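Local coordinates for protein beta-d-glucoside glucohydrolase (Hypocrea jecorina, PDB 3ZYZ) that probably hydrolyses terminal, non-reducing beta-D-glucosyl residues to release beta-D-glucose, a step of cellulose degradation, at residues A[235-240]-A[253-258]; A[57-62]-A[108-113]; A[393-398]-A[512-517]; A[376-381]-A[436-441]; A[172-177]-A[203-208]. All blocks are in the same frame, centred on the assembly; numbering follows the deposited sequence.

In the fold
Interactions 1, 2 and 5 belong to the barrel-type N-terminal domain, 3 and 4 to the C-terminal domain of this family 3 glycoside hydrolase. Along the chain, interaction 2 comes first, then 5, then 1; the segments of 3 and 4 alternate. Strands 58-60, 108-109 and 232-235 share one sheet. Interactions 1 and 2, centres about 13 Å apart, touch through side chains, Trp-237 CH2 lying 3.7 Å from Leu-110 CD1. Interaction 5 meets interaction 1 through Tyr-204. Interaction 4 follows strand 430-437 towards the bound glucose, its centre about 27 Å from that of interaction 1. Interaction 3, centred about 17 Å from interaction 4, touches it where Pro-395 packs on Ala-377. The sugar is thus held by both domains.

Interaction 1. Residues A[235-240]-A[253-258]; sequences TDWNAQ and MSMPGT. With BGC (beta-D-glucopyranose), chain D.
Trp-237 spreads its indole over Met-255 and Pro-256, while a bound glucose covers the opposite face. Its CB, at the root of the side chain, is 3.8 Å from O5 of the sugar. At CG the ring begins, with Pro-256 CD over one face and C6 of the glucose over the other; a chi1 of -99°, off a staggered value, together with a chi2 of -131° lays the indole between them. Along the pyrrole side, CD1 sits 3.4 Å from Pro-256 CG and NE1 touches Pro-256 CB, its hydrogen going to Val-43 O. On the benzene side, CZ3 lies 3.5 Å from Met-255 CB, a CH-pi contact over the face. The far corner, CH2, reaches Met-255 SD at 3.7 Å, and this Met-aromatic contact is oblique. Glucose C6 is centred 3.6 Å above the other face, so the indole forms an apolar wall of the sugar pocket, at the end of strand 232-235 in the barrel domain. Next to it, Asp-236 OD2 accepts a hydrogen bond from glucose O2 at 2.8 Å. Asp-236 also opens a type II turn ending at Ala-239, and within it Asn-238 N donates to Met-255 O at 3.0 Å. That bond is almost straight (174°) and uses a lone pair in the carbonyl plane. Water 1 donates to the same oxygen and accepts from Gln-240 N.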
# COMPACT_ATOMS: atom_id res chain seq x y z
N THR A 235 16.13 11.03 -1.98
CA THR A 235 15.54 11.58 -0.77
C THR A 235 14.04 11.74 -0.93
O THR A 235 13.54 11.88 -2.05
CB THR A 235 16.11 12.99 -0.44
OG1 THR A 235 15.83 13.87 -1.52
CG2 THR A 235 17.61 12.95 -0.19
N ASP A 236 13.32 11.74 0.19
CA ASP A 236 11.99 12.31 0.18
C ASP A 236 12.21 13.82 -0.00
O ASP A 236 13.35 14.30 0.05
CB ASP A 236 11.20 11.96 1.44
CG ASP A 236 9.69 12.01 1.21
OD1 ASP A 236 9.21 12.87 0.41
OD2 ASP A 236 8.97 11.18 1.81
N TRP A 237 11.14 14.56 -0.27
CA TRP A 237 11.29 15.95 -0.72
C TRP A 237 11.82 16.89 0.36
O TRP A 237 11.11 17.26 1.30
CB TRP A 237 9.98 16.45 -1.36
CG TRP A 237 9.99 16.41 -2.90
CD1 TRP A 237 9.63 17.42 -3.73
CD2 TRP A 237 10.38 15.32 -3.74
NE1 TRP A 237 9.75 17.03 -5.04
CE2 TRP A 237 10.22 15.74 -5.08
CE3 TRP A 237 10.84 14.02 -3.51
CZ2 TRP A 237 10.52 14.92 -6.17
CZ3 TRP A 237 11.13 13.19 -4.60
CH2 TRP A 237 10.96 13.65 -5.92
N ASN A 238 13.09 17.27 0.20
CA ASN A 238 13.86 18.06 1.19
C ASN A 238 14.09 17.30 2.50
O ASN A 238 14.07 17.86 3.58
CB ASN A 238 13.26 19.44 1.44
CG ASN A 238 14.22 20.37 2.19
OD1 ASN A 238 15.31 20.65 1.72
ND2 ASN A 238 13.82 20.81 3.38
N ALA A 239 14.31 15.99 2.36
CA ALA A 239 14.59 15.12 3.48
C ALA A 239 16.10 15.04 3.71
O ALA A 239 16.55 14.39 4.66
CB ALA A 239 14.02 13.73 3.21
N GLN A 240 16.88 15.70 2.84
CA GLN A 240 18.34 15.76 2.96
C GLN A 240 18.78 16.82 3.97
O GLN A 240 18.24 17.93 3.98
CB GLN A 240 18.95 16.06 1.59
CG GLN A 240 20.46 15.90 1.49
CD GLN A 240 20.97 16.16 0.08
OE1 GLN A 240 20.30 16.82 -0.72
NE2 GLN A 240 22.16 15.65 -0.23
N MET A 253 20.71 10.55 -4.81
CA MET A 253 19.96 11.54 -5.54
C MET A 253 19.27 12.54 -4.62
O MET A 253 18.44 12.16 -3.78
CB MET A 253 18.93 10.88 -6.49
CG MET A 253 18.13 11.88 -7.33
SD MET A 253 16.99 11.16 -8.54
CE MET A 253 18.16 10.65 -9.79
N SER A 254 19.61 13.81 -4.80
CA SER A 254 19.03 14.91 -4.04
C SER A 254 17.73 15.45 -4.65
O SER A 254 17.76 16.11 -5.69
CB SER A 254 20.05 16.05 -3.95
OG SER A 254 19.62 17.02 -3.02
N MET A 255 16.60 15.19 -3.99
CA MET A 255 15.26 15.59 -4.47
C MET A 255 14.51 16.52 -3.50
O MET A 255 14.49 16.28 -2.28
CB MET A 255 14.39 14.36 -4.73
CG MET A 255 14.64 13.70 -6.07
SD MET A 255 14.10 14.68 -7.50
CE MET A 255 15.61 14.60 -8.46
N PRO A 256 13.90 17.59 -4.03
CA PRO A 256 13.88 18.00 -5.42
C PRO A 256 15.04 18.91 -5.80
O PRO A 256 15.14 19.33 -6.96
CB PRO A 256 12.57 18.77 -5.53
CG PRO A 256 12.40 19.35 -4.19
CD PRO A 256 13.06 18.47 -3.19
N GLY A 257 15.91 19.22 -4.83
CA GLY A 257 17.12 19.98 -5.10
C GLY A 257 17.26 21.14 -4.15
O GLY A 257 18.37 21.51 -3.76
N THR A 258 16.11 21.71 -3.79
CA THR A 258 16.02 22.73 -2.77
C THR A 258 14.81 22.44 -1.90
O THR A 258 13.98 21.59 -2.25
CB THR A 258 15.88 24.15 -3.40
OG1 THR A 258 14.64 24.23 -4.12
CG2 THR A 258 17.04 24.46 -4.34
C2 BGC D . 6.13 12.74 0.12
C3 BGC D . 6.53 11.71 -0.91
C4 BGC D . 6.34 12.32 -2.29
C5 BGC D . 7.13 13.64 -2.42
C6 BGC D . 6.96 14.29 -3.79
C1 BGC D . 6.86 14.09 -0.10
O1 BGC D . 6.34 15.06 0.78
O2 BGC D . 6.43 12.19 1.38
O3 BGC D . 5.71 10.58 -0.73
O4 BGC D . 6.69 11.38 -3.28
O5 BGC D . 6.69 14.56 -1.44
O6 BGC D . 5.65 14.82 -3.89
O HOH W 1 16.24 16.29 -0.33

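Interaction 2. Residues A[57-62]-A[108-113]; sequences LCLQDG and VILGPV. With BGC (beta-D-glucopyranose), chain D.
Gln-60 O is approached by several groups of segment 108-113: Leu-110 N donates a hydrogen bond to it at 2.9 Å, Ile-109 CA-H makes a longer contact, and the CD1 methyl of Ile-109 packs beside it. The N of the same residue, Gln-60, donates to Val-108 O in a nearly straight bond (173°), and Val-108 N donates to Cys-58 O at 3.0 Å, so the two strands run parallel and in register. On the Leu-59 face, this residue and Val-108 run alongside each other in the same direction, with Leu-59 CG 3.9 Å from Val-108 CB. Leu-57 comes across at about a right angle and brings its CD2 to 3.7 Å from Val-108 CG2. Were Leu-59 shortened to an alanine, a gap would probably open beside Val-108, and Met-234 of strand 232-235 would lose an apolar neighbour. With CG1 anti to its own N (chi1 -167°) and the chain bent at chi2 (61°), Ile-109 brings CD1 to 3.4 Å from Asp-61 O. Leu-110 CD1 rests 3.4 Å from Asp-61 OD1, the oxygen that accepts from glucose O4 at 2.7 Å. Asp-61 OD2 also accepts from O6, at a doubtfully short distance, and pairs with Arg-67 in a salt bridge. Parallel strands linked through helices, with sugar-binding residues beyond their C-terminal ends, characterise the TIM-barrel type of domain.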
# COMPACT_ATOMS: atom_id res chain seq x y z
N LEU A 57 15.90 13.65 -16.13
CA LEU A 57 15.05 12.61 -15.57
C LEU A 57 13.77 13.24 -15.03
O LEU A 57 13.84 14.22 -14.28
CB LEU A 57 15.76 11.82 -14.48
CG LEU A 57 15.11 10.45 -14.21
CD1 LEU A 57 15.22 9.54 -15.41
CD2 LEU A 57 15.72 9.79 -12.98
N CYS A 58 12.62 12.72 -15.45
CA CYS A 58 11.35 13.29 -15.01
C CYS A 58 10.69 12.39 -13.98
O CYS A 58 10.37 11.23 -14.26
CB CYS A 58 10.43 13.59 -16.20
SG CYS A 58 8.70 13.97 -15.73
N LEU A 59 10.55 12.92 -12.77
CA LEU A 59 10.02 12.17 -11.63
C LEU A 59 8.67 12.74 -11.24
O LEU A 59 8.56 13.93 -11.04
CB LEU A 59 10.98 12.22 -10.44
CG LEU A 59 12.40 11.68 -10.72
CD1 LEU A 59 13.37 12.81 -11.04
CD2 LEU A 59 12.91 10.89 -9.55
N GLN A 60 7.65 11.88 -11.13
CA GLN A 60 6.28 12.32 -10.81
C GLN A 60 5.62 11.44 -9.75
O GLN A 60 5.84 10.23 -9.72
CB GLN A 60 5.41 12.30 -12.07
CG GLN A 60 4.17 13.19 -12.03
CD GLN A 60 4.49 14.65 -12.30
OE1 GLN A 60 5.66 15.01 -12.49
NE2 GLN A 60 3.47 15.48 -12.34
N ASP A 61 4.79 12.05 -8.90
CA ASP A 61 3.89 11.27 -8.04
C ASP A 61 2.79 10.61 -8.91
O ASP A 61 2.58 11.01 -10.06
CB ASP A 61 3.26 12.15 -6.96
CG ASP A 61 4.28 12.60 -5.91
OD1 ASP A 61 4.98 11.72 -5.37
OD2 ASP A 61 4.38 13.83 -5.66
N GLY A 62 2.13 9.57 -8.41
CA GLY A 62 2.49 8.88 -7.18
C GLY A 62 2.00 7.44 -7.23
O GLY A 62 1.81 6.89 -8.32
N VAL A 108 10.07 8.22 -13.94
CA VAL A 108 10.01 7.63 -12.60
C VAL A 108 8.69 7.93 -11.90
O VAL A 108 8.32 9.09 -11.72
CB VAL A 108 11.18 8.10 -11.71
CG1 VAL A 108 11.29 7.23 -10.47
CG2 VAL A 108 12.49 8.06 -12.48
N ILE A 109 7.96 6.89 -11.54
CA ILE A 109 6.73 7.07 -10.75
C ILE A 109 7.11 6.86 -9.27
O ILE A 109 7.85 5.93 -8.93
CB ILE A 109 5.58 6.13 -11.24
CG1 ILE A 109 4.21 6.53 -10.65
CG2 ILE A 109 5.91 4.67 -10.97
CD1 ILE A 109 3.74 7.94 -11.02
N LEU A 110 6.63 7.76 -8.41
CA LEU A 110 7.07 7.77 -7.02
C LEU A 110 6.18 6.89 -6.13
O LEU A 110 5.35 7.38 -5.36
CB LEU A 110 7.16 9.22 -6.51
CG LEU A 110 8.15 10.13 -7.25
CD1 LEU A 110 8.07 11.57 -6.73
CD2 LEU A 110 9.60 9.59 -7.18
N GLY A 111 6.36 5.59 -6.28
CA GLY A 111 5.52 4.59 -5.63
C GLY A 111 5.93 3.21 -6.14
O GLY A 111 6.65 3.11 -7.13
N PRO A 112 5.46 2.13 -5.51
CA PRO A 112 4.45 2.03 -4.47
C PRO A 112 5.00 2.14 -3.04
O PRO A 112 6.21 2.29 -2.84
CB PRO A 112 3.84 0.65 -4.73
CG PRO A 112 4.99 -0.16 -5.29
CD PRO A 112 5.95 0.80 -5.94
N VAL A 113 4.10 2.08 -2.07
CA VAL A 113 4.43 2.37 -0.66
C VAL A 113 4.51 1.09 0.18
O VAL A 113 3.54 0.35 0.26
CB VAL A 113 3.35 3.30 -0.05
CG1 VAL A 113 3.56 3.46 1.47
CG2 VAL A 113 3.35 4.64 -0.74
C2 BGC D . 6.13 12.74 0.12
C3 BGC D . 6.53 11.71 -0.91
C4 BGC D . 6.34 12.32 -2.29
C5 BGC D . 7.13 13.64 -2.42
C6 BGC D . 6.96 14.29 -3.79
C1 BGC D . 6.86 14.09 -0.10
O1 BGC D . 6.34 15.06 0.78
O2 BGC D . 6.43 12.19 1.38
O3 BGC D . 5.71 10.58 -0.73
O4 BGC D . 6.69 11.38 -3.28
O5 BGC D . 6.69 14.56 -1.44
O6 BGC D . 5.65 14.82 -3.89

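Interaction 3. Residues A[393-398]-A[512-517]; sequences VAPYDA and NALVDV
Ala-398 and Val-515 meet methyl to methyl, Ala-398 CB being 3.6 Å from Val-515 CG2, where helices 395-404 and 510-518 pack in the alpha/beta C-terminal domain of family 3 glycosidases. One turn earlier on helix 395-404, Pro-395 CB lies 4.0 Å from CD2 of Leu-514, the residue before Val-515. Leu-514 CG is anti to the backbone N (chi1 177°) and, with chi2 at 68°, CD2 is carried to the proline ring. The third contact is mixed. Val-393 crosses the amide of Asn-512 at about a right angle, its CG1 3.7 Å from Asn-512 OD1 and its CG2 3.8 Å from Asn-512 ND2, so one methyl serves each end of the amide. The small Ala-398 side chain allows a near approach, and its CB comes to 4.0 Å from Asn-512 N. Around this first shell, Asn-512 ND2 is hydrogen-bonded to Glu-509, which helps to hold the rotation of the amide, and the backbone of Val-393 bonds to Gln-508 and Gly-511. Both Pro-395 and Leu-514 also rest on Phe-434 of strand 430-437, so the helices share a seat on the central sheet. Ala-394 takes the N-cap position of helix 395-404, and its carbonyl O accepts from Ala-398 N at 3.2 Å.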
# COMPACT_ATOMS: atom_id res chain seq x y z
N VAL A 393 -17.97 8.34 -10.08
CA VAL A 393 -19.32 7.79 -9.97
C VAL A 393 -19.77 7.73 -8.50
O VAL A 393 -19.35 6.87 -7.74
CB VAL A 393 -19.41 6.40 -10.64
CG1 VAL A 393 -20.85 5.91 -10.66
CG2 VAL A 393 -18.87 6.46 -12.07
N ALA A 394 -20.64 8.66 -8.11
CA ALA A 394 -21.20 8.71 -6.76
C ALA A 394 -22.09 7.51 -6.45
O ALA A 394 -22.79 7.01 -7.33
CB ALA A 394 -21.97 10.01 -6.55
N PRO A 395 -22.05 7.03 -5.19
CA PRO A 395 -22.95 5.97 -4.81
C PRO A 395 -24.42 6.29 -5.11
O PRO A 395 -25.13 5.42 -5.62
CB PRO A 395 -22.71 5.83 -3.31
CG PRO A 395 -21.29 6.24 -3.13
CD PRO A 395 -21.13 7.38 -4.09
N TYR A 396 -24.87 7.52 -4.83
CA TYR A 396 -26.29 7.84 -5.03
C TYR A 396 -26.70 7.65 -6.49
O TYR A 396 -27.66 6.93 -6.78
CB TYR A 396 -26.67 9.24 -4.53
CG TYR A 396 -28.01 9.68 -5.08
CD1 TYR A 396 -29.20 9.07 -4.66
CD2 TYR A 396 -28.08 10.66 -6.06
CE1 TYR A 396 -30.42 9.45 -5.18
CE2 TYR A 396 -29.31 11.05 -6.59
CZ TYR A 396 -30.47 10.45 -6.14
OH TYR A 396 -31.66 10.84 -6.68
N ASP A 397 -25.96 8.26 -7.41
CA ASP A 397 -26.29 8.21 -8.83
C ASP A 397 -26.35 6.77 -9.35
O ASP A 397 -27.28 6.40 -10.06
CB ASP A 397 -25.29 9.06 -9.63
CG ASP A 397 -25.40 10.57 -9.31
OD1 ASP A 397 -26.53 11.10 -9.24
OD2 ASP A 397 -24.36 11.23 -9.13
N ALA A 398 -25.37 5.96 -8.96
CA ALA A 398 -25.33 4.56 -9.37
C ALA A 398 -26.50 3.78 -8.81
O ALA A 398 -27.14 3.01 -9.52
CB ALA A 398 -24.01 3.93 -8.97
N ASN A 512 -20.36 2.38 -9.03
CA ASN A 512 -20.53 1.19 -9.85
C ASN A 512 -20.13 -0.06 -9.11
O ASN A 512 -20.86 -1.04 -9.10
CB ASN A 512 -19.72 1.30 -11.15
CG ASN A 512 -20.30 2.28 -12.14
OD1 ASN A 512 -21.50 2.53 -12.14
ND2 ASN A 512 -19.45 2.81 -13.01
N ALA A 513 -18.95 -0.01 -8.49
CA ALA A 513 -18.45 -1.12 -7.69
C ALA A 513 -19.38 -1.46 -6.51
O ALA A 513 -19.58 -2.65 -6.21
CB ALA A 513 -17.07 -0.79 -7.17
N LEU A 514 -19.94 -0.45 -5.86
CA LEU A 514 -20.84 -0.70 -4.73
C LEU A 514 -22.15 -1.35 -5.19
O LEU A 514 -22.65 -2.28 -4.55
CB LEU A 514 -21.11 0.59 -3.95
CG LEU A 514 -22.09 0.55 -2.77
CD1 LEU A 514 -21.56 -0.27 -1.60
CD2 LEU A 514 -22.41 1.98 -2.34
N VAL A 515 -22.69 -0.87 -6.30
CA VAL A 515 -23.91 -1.43 -6.89
C VAL A 515 -23.68 -2.88 -7.30
O VAL A 515 -24.53 -3.75 -7.05
CB VAL A 515 -24.42 -0.57 -8.06
CG1 VAL A 515 -25.46 -1.33 -8.90
CG2 VAL A 515 -24.99 0.75 -7.55
N ASP A 516 -22.51 -3.16 -7.88
CA ASP A 516 -22.13 -4.55 -8.23
C ASP A 516 -22.34 -5.48 -7.05
O ASP A 516 -22.88 -6.58 -7.21
CB ASP A 516 -20.66 -4.64 -8.66
CG ASP A 516 -20.39 -3.99 -10.01
OD1 ASP A 516 -21.33 -3.77 -10.80
OD2 ASP A 516 -19.21 -3.70 -10.29
N VAL A 517 -21.89 -5.05 -5.88
CA VAL A 517 -21.97 -5.87 -4.68
C VAL A 517 -23.36 -5.86 -4.04
O VAL A 517 -23.90 -6.93 -3.72
CB VAL A 517 -20.86 -5.49 -3.66
CG1 VAL A 517 -21.24 -5.91 -2.25
CG2 VAL A 517 -19.52 -6.13 -4.06

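Interaction 4. Residues A[376-381]-A[436-441]; sequences GALGMG and TADSGE. With BGC (beta-D-glucopyranose), chain D.
Leu-378 holds CG anti to its own nitrogen (chi1 -179°) and Asp-438 does the same (chi1 -158°), which brings leucine methyl and carboxylate together obliquely. Leu-378 CD1 lies 3.6 Å from Asp-438 OD2, its CD2 is 3.4 Å from Ala-437 O, and its CB packs 3.9 Å from Thr-436 CG2. One leucine thus spans three residues at the end of strand 430-437, while Thr-436 OG1 is hydrogen-bonded to Asp-374. Further along, the chains close in at Gly-381, whose CA is 3.2 Å from Ser-439 O and 3.4 Å from Asp-438 OD1. A CB there would collide with Ser-439 O, so glycine suits the spot. Asp-438 OD1 is also held, weakly, by Ser-439 N. Beyond this contact Glu-441 stretches out to the bound glucose, where its OE2 accepts from O1 at 2.6 Å and pairs with Arg-169; OE1 is held by Ser-384. With an alanine here, glucose O1 is likely to lose this acceptor, and Arg-169 its charged partner. A loop running from a sheet strand of the C-terminal domain to a sugar held mainly by the barrel domain is the arrangement of the active site in family 3 glycosidases, which lies between the two domains.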
# COMPACT_ATOMS: atom_id res chain seq x y z
N GLY A 376 -18.48 15.26 0.33
CA GLY A 376 -19.18 14.41 -0.61
C GLY A 376 -18.55 13.03 -0.58
O GLY A 376 -17.85 12.70 0.38
N ALA A 377 -18.77 12.25 -1.62
CA ALA A 377 -18.22 10.90 -1.73
C ALA A 377 -16.69 10.91 -1.63
O ALA A 377 -16.03 11.82 -2.16
CB ALA A 377 -18.65 10.26 -3.05
N LEU A 378 -16.14 9.88 -1.00
CA LEU A 378 -14.71 9.77 -0.72
C LEU A 378 -14.05 8.65 -1.54
O LEU A 378 -14.51 7.50 -1.54
CB LEU A 378 -14.49 9.53 0.78
CG LEU A 378 -13.04 9.40 1.27
CD1 LEU A 378 -12.35 10.77 1.32
CD2 LEU A 378 -13.01 8.75 2.63
N GLY A 379 -12.96 8.99 -2.23
CA GLY A 379 -12.23 8.04 -3.05
C GLY A 379 -10.82 7.69 -2.59
O GLY A 379 -10.28 6.64 -2.99
N MET A 380 -10.23 8.56 -1.76
CA MET A 380 -8.83 8.41 -1.32
C MET A 380 -8.46 9.44 -0.26
O MET A 380 -9.20 10.40 -0.03
CB MET A 380 -7.85 8.53 -2.51
CG MET A 380 -7.78 9.91 -3.17
SD MET A 380 -6.90 9.97 -4.76
CE MET A 380 -7.85 8.81 -5.74
N GLY A 381 -7.30 9.24 0.38
CA GLY A 381 -6.81 10.17 1.40
C GLY A 381 -6.19 11.39 0.74
O GLY A 381 -6.29 11.55 -0.48
N THR A 436 -17.96 8.15 6.53
CA THR A 436 -16.55 8.17 6.13
C THR A 436 -15.59 8.43 7.28
O THR A 436 -15.99 8.85 8.37
CB THR A 436 -16.25 9.23 5.06
OG1 THR A 436 -16.61 10.53 5.57
CG2 THR A 436 -17.01 8.95 3.75
N ALA A 437 -14.32 8.13 7.03
CA ALA A 437 -13.19 8.67 7.79
C ALA A 437 -12.07 8.93 6.78
O ALA A 437 -11.93 8.22 5.78
CB ALA A 437 -12.75 7.73 8.90
N ASP A 438 -11.30 9.98 7.02
CA ASP A 438 -10.30 10.42 6.06
C ASP A 438 -8.99 10.70 6.79
O ASP A 438 -8.97 10.77 8.02
CB ASP A 438 -10.79 11.67 5.32
CG ASP A 438 -10.09 11.88 3.98
OD1 ASP A 438 -9.28 11.02 3.57
OD2 ASP A 438 -10.34 12.92 3.34
N SER A 439 -7.90 10.84 6.04
CA SER A 439 -6.60 11.19 6.60
C SER A 439 -5.61 11.45 5.47
O SER A 439 -5.95 11.28 4.28
CB SER A 439 -6.08 10.11 7.55
OG SER A 439 -5.54 9.00 6.86
N GLY A 440 -4.39 11.85 5.81
CA GLY A 440 -3.41 12.04 4.75
C GLY A 440 -2.07 12.53 5.20
O GLY A 440 -1.73 12.46 6.38
N GLU A 441 -1.32 13.04 4.24
CA GLU A 441 0.04 13.49 4.49
C GLU A 441 0.06 14.72 5.37
O GLU A 441 -0.74 15.65 5.18
CB GLU A 441 0.75 13.77 3.16
CG GLU A 441 2.26 13.69 3.27
CD GLU A 441 2.94 13.98 1.95
OE1 GLU A 441 2.33 13.66 0.90
OE2 GLU A 441 4.07 14.50 1.98
C2 BGC D . 6.13 12.74 0.12
C3 BGC D . 6.53 11.71 -0.91
C4 BGC D . 6.34 12.32 -2.29
C5 BGC D . 7.13 13.64 -2.42
C6 BGC D . 6.96 14.29 -3.79
C1 BGC D . 6.86 14.09 -0.10
O1 BGC D . 6.34 15.06 0.78
O2 BGC D . 6.43 12.19 1.38
O3 BGC D . 5.71 10.58 -0.73
O4 BGC D . 6.69 11.38 -3.28
O5 BGC D . 6.69 14.56 -1.44
O6 BGC D . 5.65 14.82 -3.89

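Interaction 5. Residues A[172-177]-A[203-208]; sequences ISSNPD and SYNKVN. With NAG (2-acetamido-2-deoxy-beta-D-glucopyranose), chain C; BGC (beta-D-glucopyranose), chain D.
The flat amide of Asn-205 turns its ND2 to 3.8 Å from Ser-174 OG, while Asn-205 CB rests 3.5 Å from Ile-172 O. This amide is gripped at both ends: Ser-203 OG donates to OD1 from above the plane of the group, while Asn-205 ND2 donates, roughly within that plane, to Lys-206 O at 3.0 Å. Asn-205 CG stands between the backbone N and the carbonyl carbon (chi1 57°), which folds the amide back towards the chain. One residue earlier, the ring of Tyr-204 has O1 of the bound glucose in plane at its edge, and its OH is hydrogen-bonded to Trp-237 O. Ser-174 N reaches Lys-206 O at 2.8 Å, from the face of its carbonyl plane opposite to Asn-205 ND2. The parallel pairing continues with Lys-206 N to Ile-172 O at 2.9 Å and Asn-208 N to Ser-174 O at 3.2 Å, joining strands 173-174 and 206-207 of a small sheet beside the barrel. Ser-173 CB packs 3.7 Å from Lys-206 CB, and the lysine goes on to a cation-pi contact with Trp-211. Asn-208 ND2 is bonded covalently to NAG C1 at 1.5 Å, the root of an N-linked glycan. Water 2 donates both to Asn-208 OD1 and to Pro-176 O, so the glycan is rooted where backbone bonds and water tie the strand ends together.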
# COMPACT_ATOMS: atom_id res chain seq x y z
N ILE A 172 10.96 13.33 14.37
CA ILE A 172 10.86 12.14 15.22
C ILE A 172 11.91 11.09 14.87
O ILE A 172 12.25 10.90 13.69
CB ILE A 172 9.42 11.50 15.17
CG1 ILE A 172 9.16 10.64 16.41
CG2 ILE A 172 9.19 10.73 13.87
CD1 ILE A 172 7.73 10.10 16.53
N SER A 173 12.44 10.41 15.89
CA SER A 173 13.34 9.29 15.66
C SER A 173 12.59 7.99 15.94
O SER A 173 11.99 7.82 17.01
CB SER A 173 14.59 9.41 16.56
OG SER A 173 15.55 8.41 16.26
N SER A 174 12.60 7.09 14.97
CA SER A 174 12.04 5.73 15.14
C SER A 174 13.14 4.79 15.59
O SER A 174 14.10 4.60 14.86
CB SER A 174 11.45 5.23 13.82
OG SER A 174 10.30 5.96 13.43
N ASN A 175 13.01 4.23 16.79
CA ASN A 175 14.13 3.52 17.43
C ASN A 175 13.94 2.02 17.77
O ASN A 175 14.27 1.60 18.89
CB ASN A 175 14.52 4.26 18.72
CG ASN A 175 14.88 5.71 18.49
OD1 ASN A 175 15.26 6.10 17.38
ND2 ASN A 175 14.78 6.52 19.54
N PRO A 176 13.46 1.20 16.82
CA PRO A 176 13.21 -0.21 17.20
C PRO A 176 14.50 -1.00 17.36
O PRO A 176 15.57 -0.53 16.96
CB PRO A 176 12.45 -0.76 15.99
CG PRO A 176 12.98 0.01 14.83
CD PRO A 176 13.24 1.42 15.37
N ASP A 177 14.40 -2.21 17.91
CA ASP A 177 15.53 -3.12 17.93
C ASP A 177 15.85 -3.59 16.51
O ASP A 177 15.03 -3.41 15.58
CB ASP A 177 15.25 -4.31 18.86
CG ASP A 177 14.07 -5.14 18.38
OD1 ASP A 177 12.94 -4.63 18.37
OD2 ASP A 177 14.28 -6.29 17.97
N SER A 203 13.26 8.18 3.88
CA SER A 203 12.20 8.94 4.53
C SER A 203 12.64 10.22 5.24
O SER A 203 13.83 10.53 5.31
CB SER A 203 11.42 8.03 5.50
OG SER A 203 12.29 7.49 6.49
N TYR A 204 11.65 10.92 5.78
CA TYR A 204 11.79 12.17 6.54
C TYR A 204 12.32 12.00 7.95
O TYR A 204 12.99 12.89 8.47
CB TYR A 204 10.42 12.85 6.65
CG TYR A 204 10.06 13.68 5.45
CD1 TYR A 204 10.88 14.74 5.03
CD2 TYR A 204 8.88 13.44 4.73
CE1 TYR A 204 10.55 15.51 3.93
CE2 TYR A 204 8.54 14.21 3.62
CZ TYR A 204 9.39 15.25 3.23
OH TYR A 204 9.08 16.01 2.14
N ASN A 205 11.99 10.88 8.58
CA ASN A 205 12.25 10.67 10.00
C ASN A 205 13.68 10.25 10.27
O ASN A 205 14.44 9.98 9.34
CB ASN A 205 11.28 9.62 10.56
CG ASN A 205 11.36 8.31 9.81
OD1 ASN A 205 10.83 8.18 8.69
ND2 ASN A 205 12.07 7.35 10.39
N LYS A 206 14.03 10.22 11.55
CA LYS A 206 15.29 9.67 12.00
C LYS A 206 15.11 8.21 12.35
O LYS A 206 14.00 7.76 12.66
CB LYS A 206 15.83 10.44 13.20
CG LYS A 206 16.32 11.81 12.89
CD LYS A 206 16.59 12.62 14.15
CE LYS A 206 17.33 13.89 13.82
NZ LYS A 206 17.31 14.87 14.93
N VAL A 207 16.20 7.46 12.26
CA VAL A 207 16.23 6.06 12.66
C VAL A 207 17.38 5.97 13.67
O VAL A 207 18.55 6.14 13.29
CB VAL A 207 16.46 5.12 11.46
CG1 VAL A 207 16.61 3.66 11.92
CG2 VAL A 207 15.35 5.26 10.41
N ASN A 208 17.04 5.75 14.95
CA ASN A 208 18.01 5.77 16.06
C ASN A 208 18.79 7.07 16.14
O ASN A 208 20.01 7.04 16.30
CB ASN A 208 19.01 4.61 15.97
CG ASN A 208 18.50 3.32 16.59
OD1 ASN A 208 17.30 3.00 16.51
ND2 ASN A 208 19.42 2.57 17.20
C1 NAG C . 19.16 1.29 17.83
C2 NAG C . 18.50 0.74 19.10
C3 NAG C . 18.91 -0.70 19.43
C4 NAG C . 18.91 -1.60 18.19
C5 NAG C . 19.80 -0.94 17.14
C6 NAG C . 19.97 -1.78 15.87
C7 NAG C . 18.02 2.42 20.86
C8 NAG C . 18.62 3.24 21.98
N2 NAG C . 18.87 1.62 20.21
O3 NAG C . 18.05 -1.25 20.42
O4 NAG C . 19.30 -2.93 18.50
O5 NAG C . 19.20 0.30 16.80
O6 NAG C . 18.84 -1.65 15.04
O7 NAG C . 16.82 2.51 20.60
C2 BGC D . 6.13 12.74 0.12
C3 BGC D . 6.53 11.71 -0.91
C4 BGC D . 6.34 12.32 -2.29
C5 BGC D . 7.13 13.64 -2.42
C6 BGC D . 6.96 14.29 -3.79
C1 BGC D . 6.86 14.09 -0.10
O1 BGC D . 6.34 15.06 0.78
O2 BGC D . 6.43 12.19 1.38
O3 BGC D . 5.71 10.58 -0.73
O4 BGC D . 6.69 11.38 -3.28
O5 BGC D . 6.69 14.56 -1.44
O6 BGC D . 5.65 14.82 -3.89
O HOH W 2 16.55 0.92 14.44